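Local coordinates for protein peroxiredoxin (Akkermansia muciniphila, PDB 6KHX) that probably reduces hydrogen peroxide and organic hydroperoxides through redox-active cysteines, as a typical 2-Cys peroxiredoxin, at residues 38-43 with 139-144. Sequence-based numbering, arbitrary orientation.
Sequences LFFYPK and GLFLID
Leu38 and Phe141 face each other as a hydrogen-bonded antiparallel pair, Leu38 N to Phe141 O 2.9 Å and Phe141 N to Leu38 O 2.8 Å. The next bond, Phe40 N to Gly139 O at 2.8 Å, is nearly straight, while its return, Gly139 N to Phe40 O at 3.1 Å, is bent. The closer packing lies on the face of Phe40 and Phe141. Their near-equal first torsions (chi1 -58° and -56°), each with CG beside the backbone N, bring both rings out over this face. There the rings meet by their edges, neither over the other's face, with planes at 83°. CE1 of Phe40 comes 3.5 Å from CE1 of Phe141, and Tyr113 adds a third ring against both. At the margin of the same face Ile143 CD1 makes a light apolar contact with Leu38 CB at 4.3 Å. The other face is looser between the strands: Phe39 CB touches Leu140 CD1 at 4.2 Å. That side is still buried, for the Phe39 ring turns from the neighbouring strand to stack on Phe56 and pack against Leu53, both on helix 48-58. Strands 68-74 and 149-155 continue the sheet beyond this pair, which forms part of the central mixed sheet of the thioredoxin fold in peroxiredoxins.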
# COMPACT_ATOMS: atom_id res chain seq x y z
N LEU B 38 12.99 -0.57 -41.16
CA LEU B 38 11.84 0.21 -40.70
C LEU B 38 12.34 1.58 -40.28
O LEU B 38 13.20 1.69 -39.40
CB LEU B 38 11.15 -0.50 -39.53
CG LEU B 38 10.02 0.24 -38.81
CD1 LEU B 38 8.82 0.38 -39.72
CD2 LEU B 38 9.63 -0.46 -37.50
N PHE B 39 11.82 2.64 -40.90
CA PHE B 39 12.27 3.98 -40.55
C PHE B 39 11.08 4.90 -40.26
O PHE B 39 10.07 4.90 -40.97
CB PHE B 39 13.19 4.59 -41.63
CG PHE B 39 12.49 5.00 -42.90
CD1 PHE B 39 12.21 4.07 -43.88
CD2 PHE B 39 12.16 6.33 -43.12
CE1 PHE B 39 11.57 4.46 -45.05
CE2 PHE B 39 11.53 6.72 -44.29
CZ PHE B 39 11.23 5.78 -45.26
N PHE B 40 11.23 5.68 -39.19
CA PHE B 40 10.27 6.67 -38.73
C PHE B 40 10.77 8.07 -39.08
O PHE B 40 11.96 8.37 -38.93
CB PHE B 40 10.09 6.59 -37.20
CG PHE B 40 9.63 5.24 -36.70
CD1 PHE B 40 10.53 4.20 -36.56
CD2 PHE B 40 8.30 5.04 -36.34
CE1 PHE B 40 10.11 2.96 -36.09
CE2 PHE B 40 7.88 3.81 -35.87
CZ PHE B 40 8.79 2.77 -35.74
N TYR B 41 9.83 8.92 -39.49
CA TYR B 41 10.01 10.34 -39.74
C TYR B 41 8.90 11.11 -39.05
O TYR B 41 7.82 10.56 -38.80
CB TYR B 41 10.02 10.65 -41.25
CG TYR B 41 8.72 10.33 -41.95
CD1 TYR B 41 8.43 9.04 -42.37
CD2 TYR B 41 7.78 11.33 -42.20
CE1 TYR B 41 7.25 8.74 -43.02
CE2 TYR B 41 6.60 11.04 -42.85
CZ TYR B 41 6.33 9.75 -43.25
OH TYR B 41 5.14 9.46 -43.90
N PRO B 42 9.11 12.41 -38.75
CA PRO B 42 8.15 13.14 -37.91
C PRO B 42 6.82 13.54 -38.54
O PRO B 42 5.77 13.29 -37.95
CB PRO B 42 8.94 14.39 -37.48
CG PRO B 42 10.01 14.54 -38.50
CD PRO B 42 10.37 13.16 -38.92
N LYS B 43 6.84 14.17 -39.72
CA LYS B 43 5.62 14.79 -40.23
C LYS B 43 5.54 14.68 -41.75
O LYS B 43 6.51 14.98 -42.44
CB LYS B 43 5.57 16.27 -39.83
CG LYS B 43 5.02 16.56 -38.45
CD LYS B 43 5.08 18.05 -38.17
CE LYS B 43 4.98 18.35 -36.70
NZ LYS B 43 5.24 19.78 -36.41
N GLY B 139 14.13 7.68 -36.86
CA GLY B 139 14.56 6.41 -36.28
C GLY B 139 14.66 5.32 -37.35
O GLY B 139 13.81 5.25 -38.23
N LEU B 140 15.67 4.47 -37.25
CA LEU B 140 15.83 3.42 -38.24
C LEU B 140 16.21 2.12 -37.56
O LEU B 140 17.04 2.11 -36.65
CB LEU B 140 16.87 3.79 -39.31
CG LEU B 140 17.08 2.77 -40.43
CD1 LEU B 140 17.25 3.46 -41.78
CD2 LEU B 140 18.26 1.86 -40.13
N PHE B 141 15.58 1.02 -38.00
CA PHE B 141 15.80 -0.29 -37.41
C PHE B 141 16.02 -1.32 -38.50
O PHE B 141 15.31 -1.33 -39.52
CB PHE B 141 14.61 -0.74 -36.54
CG PHE B 141 14.27 0.22 -35.44
CD1 PHE B 141 13.51 1.35 -35.70
CD2 PHE B 141 14.73 0.01 -34.15
CE1 PHE B 141 13.21 2.24 -34.69
CE2 PHE B 141 14.44 0.89 -33.14
CZ PHE B 141 13.68 2.01 -33.41
N LEU B 142 17.02 -2.18 -38.29
CA LEU B 142 17.25 -3.36 -39.10
C LEU B 142 16.69 -4.58 -38.36
O LEU B 142 17.11 -4.87 -37.24
CB LEU B 142 18.74 -3.54 -39.39
CG LEU B 142 19.06 -4.81 -40.18
CD1 LEU B 142 18.25 -4.83 -41.49
CD2 LEU B 142 20.55 -4.94 -40.45
N ILE B 143 15.74 -5.27 -38.99
CA ILE B 143 15.06 -6.42 -38.41
C ILE B 143 15.37 -7.64 -39.27
O ILE B 143 15.16 -7.60 -40.49
CB ILE B 143 13.54 -6.18 -38.34
CG1 ILE B 143 13.24 -4.86 -37.61
CG2 ILE B 143 12.84 -7.33 -37.67
CD1 ILE B 143 11.83 -4.36 -37.83
N ASP B 144 15.88 -8.71 -38.65
CA ASP B 144 16.24 -9.88 -39.44
C ASP B 144 15.00 -10.73 -39.72
O ASP B 144 13.88 -10.39 -39.34
CB ASP B 144 17.38 -10.66 -38.77
CG ASP B 144 16.98 -11.37 -37.47
OD1 ASP B 144 15.78 -11.60 -37.21
OD2 ASP B 144 17.90 -11.68 -36.68